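Local coordinates for protein GCN5-related N-acetyltransferase (Brucella melitensis biovar Abortus 2308, PDB 3TCV) that probably transfers an acetyl group from acetyl-CoA to an amine, perhaps the N-terminal serine or alanine of a protein, as a member of the GNAT family, at residues E47-Q52 and P87-A92. Sequence-based numbering, arbitrary orientation.
Sequences EPLNAQ and PWLDKA
In the N-terminal part of the GNAT fold, the turn leading from strand 44-48 into helix 51-61 packs against helix 82-94, with Leu49 and Ala51 meeting one flank of that helix around Leu89 and Ala92. Leu49 reaches across with its two methyls divided between partners. CD2 lies 3.6 Å from Ala92 CB and approaches the Trp88 ring obliquely, 4.5 Å from CZ3, while CD1 rests 4.3 Å from Leu89 CD1. With CG anti to the backbone N (chi1 -176°), the leucine extends its branched end toward the helix. Ala92 CB in turn sits over one face of the Trp88 indole, near the rim, and the ring meets Phe100 of strand 99-105 edge-to-face.

Ala51, the first residue of helix 51-61, lies against the side of Leu89, whose CD2 is 3.7 Å from both CA and CB of the alanine. Beyond this apolar patch, Asp90 curls its carboxylate back: CG stands beside the backbone N (chi1 -63°), and OD1 comes within 3.4 Å of Ala51 CB. Asn50, pointing away from helix 82-94, N-caps helix 51-61 through OD1 to Lys53 N.

No hydrogen bond links the two segments; the join rests on close apolar packing of small and branched aliphatic side chains, the buried Leu49, Leu89 and Ala92 forming its inner part and the Asp90 carboxylate bordering it.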
# COMPACT_ATOMS: atom_id res chain seq x y z
N GLU B 47 -24.22 11.45 1.57
CA GLU B 47 -25.06 10.44 2.20
C GLU B 47 -24.48 9.04 1.99
O GLU B 47 -24.01 8.71 0.89
CB GLU B 47 -26.47 10.52 1.61
CG GLU B 47 -27.20 11.79 1.99
CD GLU B 47 -28.58 11.90 1.40
OE1 GLU B 47 -29.04 10.96 0.73
OE2 GLU B 47 -29.21 12.95 1.59
N PRO B 48 -24.52 8.19 3.03
CA PRO B 48 -24.08 6.82 2.85
C PRO B 48 -24.78 6.19 1.64
O PRO B 48 -26.00 6.31 1.52
CB PRO B 48 -24.50 6.14 4.16
CG PRO B 48 -24.42 7.25 5.15
CD PRO B 48 -24.95 8.44 4.41
N LEU B 49 -24.02 5.57 0.75
CA LEU B 49 -24.60 5.15 -0.52
C LEU B 49 -25.72 4.12 -0.25
O LEU B 49 -25.50 3.17 0.50
CB LEU B 49 -23.55 4.57 -1.46
CG LEU B 49 -23.98 4.17 -2.87
CD1 LEU B 49 -24.53 5.37 -3.59
CD2 LEU B 49 -22.82 3.54 -3.64
N ASN B 50 -26.87 4.34 -0.86
CA ASN B 50 -28.06 3.47 -0.73
C ASN B 50 -28.70 3.26 -2.10
O ASN B 50 -29.05 4.22 -2.79
CB ASN B 50 -29.05 4.08 0.27
CG ASN B 50 -30.36 3.30 0.38
OD1 ASN B 50 -31.25 3.48 -0.42
ND2 ASN B 50 -30.46 2.42 1.39
N ALA B 51 -28.84 2.00 -2.49
CA ALA B 51 -29.27 1.64 -3.82
C ALA B 51 -30.64 2.23 -4.17
O ALA B 51 -30.80 2.81 -5.24
CB ALA B 51 -29.28 0.13 -4.00
N GLN B 52 -31.61 2.08 -3.26
CA GLN B 52 -32.98 2.54 -3.50
C GLN B 52 -33.05 4.07 -3.53
O GLN B 52 -33.70 4.64 -4.39
CB GLN B 52 -33.95 1.97 -2.44
N PRO B 87 -25.92 -4.35 -10.08
CA PRO B 87 -24.97 -5.16 -9.31
C PRO B 87 -23.86 -4.36 -8.64
O PRO B 87 -23.59 -4.55 -7.46
CB PRO B 87 -24.39 -6.10 -10.37
CG PRO B 87 -25.50 -6.27 -11.34
CD PRO B 87 -26.12 -4.89 -11.43
N TRP B 88 -23.23 -3.46 -9.39
CA TRP B 88 -22.20 -2.58 -8.80
C TRP B 88 -22.76 -1.72 -7.72
O TRP B 88 -22.13 -1.53 -6.68
CB TRP B 88 -21.51 -1.70 -9.85
CG TRP B 88 -20.43 -0.83 -9.23
CD1 TRP B 88 -19.08 -1.12 -9.06
CD2 TRP B 88 -20.61 0.49 -8.63
NE1 TRP B 88 -18.44 -0.09 -8.42
CE2 TRP B 88 -19.30 0.90 -8.13
CE3 TRP B 88 -21.70 1.33 -8.43
CZ2 TRP B 88 -19.11 2.12 -7.49
CZ3 TRP B 88 -21.49 2.56 -7.80
CH2 TRP B 88 -20.22 2.93 -7.33
N LEU B 89 -23.96 -1.18 -7.93
CA LEU B 89 -24.59 -0.31 -6.97
C LEU B 89 -24.87 -1.03 -5.66
O LEU B 89 -24.59 -0.50 -4.58
CB LEU B 89 -25.91 0.22 -7.56
CG LEU B 89 -26.72 1.13 -6.66
CD1 LEU B 89 -25.98 2.45 -6.42
CD2 LEU B 89 -28.08 1.36 -7.30
N ASP B 90 -25.43 -2.23 -5.75
CA ASP B 90 -25.72 -3.01 -4.55
C ASP B 90 -24.45 -3.37 -3.77
O ASP B 90 -24.41 -3.26 -2.54
CB ASP B 90 -26.50 -4.27 -4.92
CG ASP B 90 -27.85 -3.96 -5.52
OD1 ASP B 90 -28.26 -2.77 -5.49
OD2 ASP B 90 -28.50 -4.88 -6.06
N LYS B 91 -23.42 -3.82 -4.47
CA LYS B 91 -22.17 -4.18 -3.80
C LYS B 91 -21.56 -2.94 -3.11
O LYS B 91 -21.16 -3.00 -1.94
CB LYS B 91 -21.19 -4.76 -4.79
CG LYS B 91 -19.91 -5.25 -4.17
CD LYS B 91 -18.96 -5.74 -5.25
CE LYS B 91 -17.74 -6.41 -4.64
NZ LYS B 91 -16.64 -6.41 -5.63
N ALA B 92 -21.54 -1.83 -3.84
CA ALA B 92 -20.99 -0.57 -3.30
C ALA B 92 -21.77 -0.06 -2.08
O ALA B 92 -21.16 0.41 -1.12
CB ALA B 92 -20.93 0.52 -4.38